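Local coordinates for S-M checkpoint control protein rad4 (Schizosaccharomyces pombe, PDB 4BMD), which acts as a BRCT-repeat adaptor essential for DNA replication and for the checkpoint coupling S phase to mitosis, docking phosphorylated crb2, at residues 103-114 with 129-138; 55-64 with 95-103. One frame throughout, in Å; residues are numbered along the deposited sequence. Where two conformers were deposited one is given.

Interaction 1. Residues 103-114 with 129-138; sequences LVPYFNGLSIHL and LTILGAVVHE
With CG anti to the backbone N (chi1 176°), the His113 side chain swings its imidazole alongside the neighbouring strand, where ND1 donates to His137 O at 3.0 Å. That acceptor lies in the ring plane, yet the donor stands above the carbonyl plane, 37° out of it; a water that accepts from Leu114 N also donates to His137 O. NE2 of the same ring is hydrogen-bonded to Lys162, a second hold on its rotation. Phe107 has CG anti to its carbonyl carbon (chi1 -76°), which lays one ring face against Leu132 CB, 4.0 Å from Phe107 CD2. Phe107 and Leu132 run side by side, whereas Leu129 crosses Phe107 at about a right angle. Leu129 then divides its branches: CD2 touches Ile112 CD1, and CD1 meets Leu114 CD2 tip to tip at 3.7 Å. Between the strands, Val135 N donates to Leu110 O, Ile112 N to Val135 O and His137 N to Ile112 O (2.8 Å), all nearly straight. At the other end Gly133 closes helix 119-131 with a Schellman motif, and the CA-H of Val104 points almost straight at Leu132 O, CA to O 3.1 Å. Parallel strands 111-115 and 135-137, joined through helix 119-131, form the beta-alpha-beta unit that opens the four-stranded 2-1-3-4 sheet of a BRCT domain, here BRCT4.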
loop_
_atom_site.group_PDB
_atom_site.type_symbol
_atom_site.label_atom_id
_atom_site.label_comp_id
_atom_site.label_asym_id
_atom_site.label_seq_id
_atom_site.Cartn_x
_atom_site.Cartn_y
_atom_site.Cartn_z
ATOM N N LEU A 103 -8.353 3.372 11.881
ATOM C CA LEU A 103 -7.060 2.755 12.162
ATOM C C LEU A 103 -6.037 3.786 12.624
ATOM O O LEU A 103 -5.052 3.444 13.278
ATOM C CB LEU A 103 -6.534 2.023 10.926
ATOM C CG LEU A 103 -7.285 0.758 10.513
ATOM C CD1 LEU A 103 -6.733 0.211 9.207
ATOM C CD2 LEU A 103 -7.202 -0.291 11.611
ATOM N N VAL A 104 -6.281 5.047 12.277
ATOM C CA VAL A 104 -5.356 6.139 12.587
ATOM C C VAL A 104 -4.967 6.293 14.068
ATOM O O VAL A 104 -3.779 6.410 14.374
ATOM C CB VAL A 104 -5.852 7.492 12.016
ATOM C CG1 VAL A 104 -4.832 8.590 12.281
ATOM C CG2 VAL A 104 -6.128 7.366 10.527
ATOM N N PRO A 105 -5.951 6.291 14.992
ATOM C CA PRO A 105 -5.561 6.462 16.399
ATOM C C PRO A 105 -4.693 5.318 16.923
ATOM O O PRO A 105 -4.014 5.477 17.935
ATOM C CB PRO A 105 -6.903 6.469 17.139
ATOM C CG PRO A 105 -7.908 6.841 16.110
ATOM C CD PRO A 105 -7.416 6.227 14.843
ATOM N N TYR A 106 -4.719 4.182 16.234
ATOM C CA TYR A 106 -3.941 3.021 16.644
ATOM C C TYR A 106 -2.486 3.093 16.180
ATOM O O TYR A 106 -1.584 2.644 16.886
ATOM C CB TYR A 106 -4.596 1.736 16.136
ATOM C CG TYR A 106 -5.931 1.432 16.777
ATOM C CD1 TYR A 106 -6.003 0.747 17.983
ATOM C CD2 TYR A 106 -7.118 1.825 16.174
ATOM C CE1 TYR A 106 -7.220 0.463 18.573
ATOM C CE2 TYR A 106 -8.341 1.545 16.758
ATOM C CZ TYR A 106 -8.384 0.864 17.956
ATOM O OH TYR A 106 -9.598 0.582 18.542
ATOM N N PHE A 107 -2.261 3.652 14.995
ATOM C CA PHE A 107 -0.907 3.790 14.462
ATOM C C PHE A 107 -0.227 5.059 14.960
ATOM O O PHE A 107 0.985 5.220 14.813
ATOM C CB PHE A 107 -0.916 3.783 12.932
ATOM C CG PHE A 107 -1.108 2.421 12.329
ATOM C CD1 PHE A 107 -0.027 1.577 12.134
ATOM C CD2 PHE A 107 -2.367 1.990 11.947
ATOM C CE1 PHE A 107 -0.198 0.325 11.577
ATOM C CE2 PHE A 107 -2.545 0.739 11.387
ATOM C CZ PHE A 107 -1.459 -0.095 11.203
ATOM N N ASN A 108 -1.012 5.959 15.544
ATOM C CA ASN A 108 -0.495 7.232 16.034
ATOM C C ASN A 108 0.582 7.073 17.101
ATOM O O ASN A 108 0.409 6.333 18.070
ATOM C CB ASN A 108 -1.634 8.100 16.571
ATOM C CG ASN A 108 -1.868 9.336 15.729
ATOM O OD1 ASN A 108 -2.660 9.319 14.787
ATOM N ND2 ASN A 108 -1.174 10.418 16.062
ATOM N N GLY A 109 1.698 7.771 16.912
ATOM C CA GLY A 109 2.791 7.738 17.867
ATOM C C GLY A 109 3.782 6.622 17.603
ATOM O O GLY A 109 4.873 6.603 18.172
ATOM N N LEU A 110 3.403 5.687 16.739
ATOM C CA LEU A 110 4.261 4.551 16.426
ATOM C C LEU A 110 5.364 4.918 15.441
ATOM O O LEU A 110 5.096 5.362 14.326
ATOM C CB LEU A 110 3.440 3.386 15.870
ATOM C CG LEU A 110 2.441 2.721 16.819
ATOM C CD1 LEU A 110 1.738 1.567 16.122
ATOM C CD2 LEU A 110 3.135 2.243 18.086
ATOM N N SER A 111 6.607 4.730 15.869
ATOM C CA SER A 111 7.756 4.950 15.001
ATOM C C SER A 111 8.186 3.628 14.375
ATOM O O SER A 111 8.551 2.684 15.075
ATOM C CB SER A 111 8.912 5.577 15.783
ATOM O OG SER A 111 9.253 4.789 16.910
ATOM N N ILE A 112 8.134 3.561 13.048
ATOM C CA ILE A 112 8.410 2.314 12.341
ATOM C C ILE A 112 9.554 2.432 11.338
ATOM O O ILE A 112 9.614 3.382 10.558
ATOM C CB ILE A 112 7.151 1.809 11.597
ATOM C CG1 ILE A 112 5.942 1.786 12.535
ATOM C CG2 ILE A 112 7.390 0.430 10.997
ATOM C CD1 ILE A 112 4.668 1.292 11.881
ATOM N N HIS A 113 10.460 1.458 11.368
ATOM C CA HIS A 113 11.509 1.351 10.363
ATOM C C HIS A 113 11.326 0.069 9.559
ATOM O O HIS A 113 11.059 -0.993 10.122
ATOM C CB HIS A 113 12.896 1.373 11.010
ATOM C CG HIS A 113 14.014 1.166 10.038
ATOM N ND1 HIS A 113 14.305 2.066 9.036
ATOM C CD2 HIS A 113 14.903 0.153 9.903
ATOM C CE1 HIS A 113 15.329 1.621 8.329
ATOM N NE2 HIS A 113 15.710 0.461 8.834
ATOM N N LEU A 114 11.473 0.172 8.242
ATOM C CA LEU A 114 11.229 -0.956 7.348
ATOM C C LEU A 114 12.529 -1.593 6.866
ATOM O O LEU A 114 13.501 -0.898 6.579
ATOM C CB LEU A 114 10.405 -0.499 6.141
ATOM C CG LEU A 114 9.142 0.305 6.448
ATOM C CD1 LEU A 114 8.493 0.810 5.165
ATOM C CD2 LEU A 114 8.162 -0.531 7.253
ATOM N N LEU A 129 1.732 3.529 5.487
ATOM C CA LEU A 129 1.921 3.650 6.930
ATOM C C LEU A 129 1.803 5.095 7.402
ATOM O O LEU A 129 1.398 5.354 8.536
ATOM C CB LEU A 129 3.274 3.068 7.343
ATOM C CG LEU A 129 3.367 1.541 7.356
ATOM C CD1 LEU A 129 4.807 1.087 7.528
ATOM C CD2 LEU A 129 2.491 0.975 8.462
ATOM N N THR A 130 2.156 6.034 6.530
ATOM C CA THR A 130 2.102 7.450 6.874
ATOM C C THR A 130 0.664 7.947 7.006
ATOM O O THR A 130 0.310 8.577 8.002
ATOM C CB THR A 130 2.864 8.316 5.851
ATOM O OG1 THR A 130 4.234 7.896 5.794
ATOM C CG2 THR A 130 2.812 9.782 6.247
ATOM N N ILE A 131 -0.166 7.660 6.006
ATOM C CA ILE A 131 -1.564 8.089 6.044
ATOM C C ILE A 131 -2.352 7.345 7.118
ATOM O O ILE A 131 -3.383 7.825 7.586
ATOM C CB ILE A 131 -2.269 7.925 4.678
ATOM C CG1 ILE A 131 -2.234 6.468 4.220
ATOM C CG2 ILE A 131 -1.636 8.830 3.634
ATOM C CD1 ILE A 131 -2.929 6.230 2.900
ATOM N N LEU A 132 -1.858 6.174 7.512
ATOM C CA LEU A 132 -2.501 5.395 8.565
ATOM C C LEU A 132 -2.196 5.951 9.952
ATOM O O LEU A 132 -2.748 5.484 10.947
ATOM C CB LEU A 132 -2.095 3.924 8.478
ATOM C CG LEU A 132 -2.754 3.122 7.355
ATOM C CD1 LEU A 132 -2.156 1.731 7.280
ATOM C CD2 LEU A 132 -4.263 3.054 7.548
ATOM N N GLY A 133 -1.313 6.944 10.016
ATOM C CA GLY A 133 -1.053 7.649 11.258
ATOM C C GLY A 133 0.301 7.371 11.882
ATOM O O GLY A 133 0.644 7.948 12.912
ATOM N N ALA A 134 1.076 6.489 11.261
ATOM C CA ALA A 134 2.386 6.134 11.792
ATOM C C ALA A 134 3.481 7.041 11.244
ATOM O O ALA A 134 3.279 7.756 10.263
ATOM C CB ALA A 134 2.702 4.675 11.491
ATOM N N VAL A 135 4.642 7.009 11.889
ATOM C CA VAL A 135 5.798 7.759 11.422
ATOM C C VAL A 135 6.879 6.803 10.939
ATOM O O VAL A 135 7.433 6.032 11.722
ATOM C CB VAL A 135 6.379 8.657 12.528
ATOM C CG1 VAL A 135 7.658 9.323 12.050
ATOM C CG2 VAL A 135 5.358 9.700 12.955
ATOM N N VAL A 136 7.172 6.852 9.645
ATOM C CA VAL A 136 8.173 5.971 9.057
ATOM C C VAL A 136 9.557 6.610 9.085
ATOM O O VAL A 136 9.748 7.720 8.594
ATOM C CB VAL A 136 7.815 5.604 7.608
ATOM C CG1 VAL A 136 8.838 4.631 7.042
ATOM C CG2 VAL A 136 6.417 5.012 7.547
ATOM N N HIS A 137 10.518 5.899 9.664
ATOM C CA HIS A 137 11.884 6.396 9.771
ATOM C C HIS A 137 12.801 5.757 8.734
ATOM O O HIS A 137 12.762 4.546 8.517
ATOM C CB HIS A 137 12.429 6.159 11.180
ATOM C CG HIS A 137 11.892 7.113 12.201
ATOM N ND1 HIS A 137 12.669 8.086 12.792
ATOM C CD2 HIS A 137 10.652 7.252 12.727
ATOM C CE1 HIS A 137 11.932 8.777 13.644
ATOM N NE2 HIS A 137 10.705 8.291 13.623
ATOM N N GLU A 138 13.628 6.582 8.102
ATOM C CA GLU A 138 14.533 6.109 7.061
ATOM C C GLU A 138 15.647 5.235 7.625
ATOM O O GLU A 138 16.239 4.431 6.905
ATOM C CB GLU A 138 15.130 7.291 6.293
ATOM C CG GLU A 138 14.112 8.094 5.497
ATOM C CD GLU A 138 13.519 7.309 4.341
ATOM O OE1 GLU A 138 14.162 6.339 3.884
ATOM O OE2 GLU A 138 12.410 7.662 3.889
HETATM O O HOH W 1 2.395 8.941 14.646
HETATM O O HOH W 2 11.684 2.619 6.729
#

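Interaction 2. Residues 55-64 with 95-103; sequences IPHYFPVDEL and AKPFFRPSL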
loop_
_atom_site.group_PDB
_atom_site.type_symbol
_atom_site.label_atom_id
_atom_site.label_comp_id
_atom_site.label_asym_id
_atom_site.label_seq_id
_atom_site.Cartn_x
_atom_site.Cartn_y
_atom_site.Cartn_z
ATOM N N ILE A 55 -9.698 4.496 -7.560
ATOM C CA ILE A 55 -9.953 5.294 -6.367
ATOM C C ILE A 55 -8.628 5.875 -5.879
ATOM O O ILE A 55 -7.589 5.242 -6.030
ATOM C CB ILE A 55 -10.552 4.405 -5.253
ATOM C CG1 ILE A 55 -11.739 3.604 -5.792
ATOM C CG2 ILE A 55 -10.971 5.225 -4.046
ATOM C CD1 ILE A 55 -12.886 4.457 -6.273
ATOM N N PRO A 56 -8.646 7.097 -5.322
ATOM C CA PRO A 56 -7.420 7.574 -4.673
ATOM C C PRO A 56 -7.059 6.697 -3.476
ATOM O O PRO A 56 -7.951 6.236 -2.761
ATOM C CB PRO A 56 -7.785 8.995 -4.220
ATOM C CG PRO A 56 -9.281 9.068 -4.293
ATOM C CD PRO A 56 -9.673 8.148 -5.400
ATOM N N HIS A 57 -5.766 6.466 -3.269
ATOM C CA HIS A 57 -5.301 5.559 -2.221
ATOM C C HIS A 57 -5.653 6.047 -0.817
ATOM O O HIS A 57 -5.728 5.256 0.122
ATOM C CB HIS A 57 -3.789 5.340 -2.332
ATOM C CG HIS A 57 -2.977 6.563 -2.032
ATOM N ND1 HIS A 57 -2.496 7.397 -3.017
ATOM C CD2 HIS A 57 -2.563 7.091 -0.855
ATOM C CE1 HIS A 57 -1.819 8.387 -2.461
ATOM N NE2 HIS A 57 -1.845 8.226 -1.150
ATOM N N TYR A 58 -5.870 7.352 -0.683
ATOM C CA TYR A 58 -6.155 7.956 0.614
ATOM C C TYR A 58 -7.650 8.065 0.891
ATOM O O TYR A 58 -8.058 8.543 1.950
ATOM C CB TYR A 58 -5.504 9.337 0.711
ATOM C CG TYR A 58 -5.804 10.235 -0.468
ATOM C CD1 TYR A 58 -6.946 11.025 -0.493
ATOM C CD2 TYR A 58 -4.943 10.295 -1.556
ATOM C CE1 TYR A 58 -7.222 11.846 -1.568
ATOM C CE2 TYR A 58 -5.211 11.112 -2.636
ATOM C CZ TYR A 58 -6.353 11.886 -2.637
ATOM O OH TYR A 58 -6.624 12.702 -3.711
ATOM N N PHE A 59 -8.465 7.627 -0.062
ATOM C CA PHE A 59 -9.914 7.703 0.085
ATOM C C PHE A 59 -10.412 6.635 1.055
ATOM O O PHE A 59 -10.110 5.453 0.890
ATOM C CB PHE A 59 -10.596 7.542 -1.276
ATOM C CG PHE A 59 -11.984 8.118 -1.332
ATOM C CD1 PHE A 59 -13.064 7.415 -0.823
ATOM C CD2 PHE A 59 -12.209 9.363 -1.901
ATOM C CE1 PHE A 59 -14.341 7.944 -0.874
ATOM C CE2 PHE A 59 -13.482 9.897 -1.955
ATOM C CZ PHE A 59 -14.551 9.186 -1.442
ATOM N N PRO A 60 -11.179 7.054 2.074
ATOM C CA PRO A 60 -11.727 6.148 3.091
ATOM C C PRO A 60 -12.628 5.078 2.481
ATOM O O PRO A 60 -13.578 5.406 1.770
ATOM C CB PRO A 60 -12.551 7.082 3.982
ATOM C CG PRO A 60 -11.954 8.429 3.776
ATOM C CD PRO A 60 -11.534 8.458 2.340
ATOM N N VAL A 61 -12.324 3.816 2.766
ATOM C CA VAL A 61 -13.079 2.687 2.228
ATOM C C VAL A 61 -14.559 2.777 2.590
ATOM O O VAL A 61 -15.431 2.509 1.763
ATOM C CB VAL A 61 -12.517 1.348 2.747
ATOM C CG1 VAL A 61 -13.312 0.178 2.187
ATOM C CG2 VAL A 61 -11.046 1.218 2.389
ATOM N N ASP A 62 -14.829 3.171 3.828
ATOM C CA ASP A 62 -16.191 3.245 4.344
ATOM C C ASP A 62 -17.057 4.281 3.624
ATOM O O ASP A 62 -18.284 4.190 3.644
ATOM C CB ASP A 62 -16.163 3.525 5.849
ATOM C CG ASP A 62 -15.025 4.447 6.248
ATOM O OD1 ASP A 62 -13.895 3.947 6.441
ATOM O OD2 ASP A 62 -15.259 5.669 6.367
ATOM N N GLU A 63 -16.418 5.257 2.988
ATOM C CA GLU A 63 -17.145 6.305 2.279
ATOM C C GLU A 63 -17.350 5.970 0.803
ATOM O O GLU A 63 -17.978 6.731 0.069
ATOM C CB GLU A 63 -16.422 7.647 2.408
ATOM C CG GLU A 63 -16.365 8.191 3.825
ATOM C CD GLU A 63 -15.709 9.557 3.896
ATOM O OE1 GLU A 63 -15.416 10.134 2.827
ATOM O OE2 GLU A 63 -15.486 10.054 5.020
ATOM N N LEU A 64 -16.815 4.832 0.372
ATOM C CA LEU A 64 -16.928 4.422 -1.023
ATOM C C LEU A 64 -18.319 3.900 -1.359
ATOM O O LEU A 64 -18.899 3.126 -0.599
ATOM C CB LEU A 64 -15.884 3.356 -1.360
ATOM C CG LEU A 64 -14.458 3.839 -1.616
ATOM C CD1 LEU A 64 -13.544 2.658 -1.898
ATOM C CD2 LEU A 64 -14.436 4.824 -2.771
ATOM N N ALA A 95 -2.926 -2.281 -3.533
ATOM C CA ALA A 95 -3.445 -1.902 -4.843
ATOM C C ALA A 95 -4.963 -1.741 -4.808
ATOM O O ALA A 95 -5.576 -1.304 -5.781
ATOM C CB ALA A 95 -3.036 -2.922 -5.893
ATOM N N LYS A 96 -5.559 -2.106 -3.679
ATOM C CA LYS A 96 -6.991 -1.936 -3.467
ATOM C C LYS A 96 -7.217 -0.838 -2.437
ATOM O O LYS A 96 -6.296 -0.488 -1.700
ATOM C CB LYS A 96 -7.610 -3.241 -2.965
ATOM C CG LYS A 96 -7.765 -4.307 -4.027
ATOM C CD LYS A 96 -8.395 -5.564 -3.449
ATOM C CE LYS A 96 -7.540 -6.154 -2.338
ATOM N NZ LYS A 96 -6.184 -6.540 -2.823
ATOM N N PRO A 97 -8.439 -0.279 -2.393
ATOM C CA PRO A 97 -8.778 0.657 -1.318
ATOM C C PRO A 97 -8.579 -0.007 0.038
ATOM O O PRO A 97 -9.112 -1.092 0.270
ATOM C CB PRO A 97 -10.264 0.931 -1.557
ATOM C CG PRO A 97 -10.442 0.738 -3.019
ATOM C CD PRO A 97 -9.516 -0.385 -3.393
ATOM N N PHE A 98 -7.808 0.632 0.912
ATOM C CA PHE A 98 -7.458 0.031 2.192
ATOM C C PHE A 98 -7.599 1.004 3.352
ATOM O O PHE A 98 -7.750 0.590 4.501
ATOM C CB PHE A 98 -6.024 -0.510 2.151
ATOM C CG PHE A 98 -4.983 0.544 1.880
ATOM C CD1 PHE A 98 -4.455 1.304 2.913
ATOM C CD2 PHE A 98 -4.526 0.767 0.592
ATOM C CE1 PHE A 98 -3.501 2.273 2.663
ATOM C CE2 PHE A 98 -3.569 1.733 0.337
ATOM C CZ PHE A 98 -3.057 2.487 1.375
ATOM N N PHE A 99 -7.539 2.297 3.053
ATOM C CA PHE A 99 -7.495 3.307 4.104
ATOM C C PHE A 99 -8.775 3.411 4.930
ATOM O O PHE A 99 -9.866 3.599 4.398
ATOM C CB PHE A 99 -7.133 4.682 3.543
ATOM C CG PHE A 99 -7.149 5.770 4.576
ATOM C CD1 PHE A 99 -6.174 5.822 5.559
ATOM C CD2 PHE A 99 -8.144 6.733 4.575
ATOM C CE1 PHE A 99 -6.188 6.816 6.518
ATOM C CE2 PHE A 99 -8.162 7.730 5.532
ATOM C CZ PHE A 99 -7.182 7.771 6.503
ATOM N N ARG A 100 -8.612 3.283 6.242
ATOM C CA ARG A 100 -9.713 3.444 7.182
ATOM C C ARG A 100 -9.294 4.378 8.313
ATOM O O ARG A 100 -8.363 4.076 9.059
ATOM C CB ARG A 100 -10.142 2.089 7.749
ATOM C CG ARG A 100 -10.815 1.172 6.741
ATOM C CD ARG A 100 -11.188 -0.159 7.377
ATOM N NE ARG A 100 -11.996 -0.989 6.488
ATOM C CZ ARG A 100 -11.495 -1.846 5.604
ATOM N NH1 ARG A 100 -10.184 -1.986 5.484
ATOM N NH2 ARG A 100 -12.305 -2.561 4.837
ATOM N N PRO A 101 -9.984 5.522 8.441
ATOM C CA PRO A 101 -9.686 6.529 9.468
ATOM C C PRO A 101 -9.744 5.980 10.893
ATOM O O PRO A 101 -9.155 6.572 11.797
ATOM C CB PRO A 101 -10.787 7.571 9.260
ATOM C CG PRO A 101 -11.163 7.433 7.826
ATOM C CD PRO A 101 -11.057 5.966 7.532
ATOM N N SER A 102 -10.440 4.865 11.090
ATOM C CA SER A 102 -10.552 4.259 12.413
ATOM C C SER A 102 -9.250 3.587 12.840
ATOM O O SER A 102 -9.064 3.269 14.015
ATOM C CB SER A 102 -11.706 3.253 12.452
ATOM O OG SER A 102 -11.532 2.233 11.484
ATOM N N LEU A 103 -8.353 3.372 11.881
ATOM C CA LEU A 103 -7.060 2.755 12.162
ATOM C C LEU A 103 -6.037 3.786 12.624
ATOM O O LEU A 103 -5.052 3.444 13.278
ATOM C CB LEU A 103 -6.534 2.023 10.926
ATOM C CG LEU A 103 -7.285 0.758 10.513
ATOM C CD1 LEU A 103 -6.733 0.211 9.207
ATOM C CD2 LEU A 103 -7.202 -0.291 11.611
HETATM O O HOH W 3 -13.090 3.998 9.294
#
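One direct hydrogen bond ties the two loops: Val61 N donates to Phe99 O at 3.0 Å, the N-H pointing almost straight at the oxygen (168°) and nearly down the line of the carbonyl bond. The same oxygen receives the CA-H of Pro60, so two neighbouring residues converge on it. A water extends the polar contact by donating to Asp62 OD1 and lying 3.2 Å from Ser102 OG.

Apolar contacts centre on Pro97 and Val61. Leu64 crosses the Pro97 ring at about a right angle, its CD1 3.7 Å from Pro97 CB, while Ile55 CG1 approaches CG of that ring. CG2 of Val61, anti to its own carbonyl carbon, is directed to the 97-99 backbone and comes 3.6 Å from Phe98 C. Segment 55-64 follows strand 52-55 of the BRCT3 sheet, and 95-103 runs into helix 104-107, so the contact joins the loop after strand 52-55 to the connection leading into that helix.

Flat groups meet backbone and aliphatic atoms. Over one face of the Phe98 ring sits His57 O, 4.0 Å from Phe98 CZ. Phe99, with CG anti to the backbone N (chi1 177°), brings CD2 to 3.2 Å from Tyr58 O and turns an edge to Pro60 N. In the conformer given, Val61 CG1 covers one face of the Arg100 guanidinium, 3.9 Å from Arg100 NH2.

Overall arrangement
The two interactions run in series along the chain, and Leu103 belongs to both, ending segment 95-103 of interaction 2 and starting the 103-114 segment of interaction 1. Their centres are about 16 Å apart, but they touch. Phe99 CE1 lies 3.2 Å from the backbone oxygen Ile131 O, and Phe99 CD1 is 3.9 Å from Leu132 CD2. Ile131 CD1 reaches both His57 CD2 (3.9 Å) and Phe98 CE1 (4.0 Å). The end of helix 119-131 in BRCT4 therefore packs on segment 95-103 and on the BRCT3 loop it adheres to, while helix 177-185 backs both contacts through Ile182 and Ile183, consistent with the two BRCT repeats packing together here.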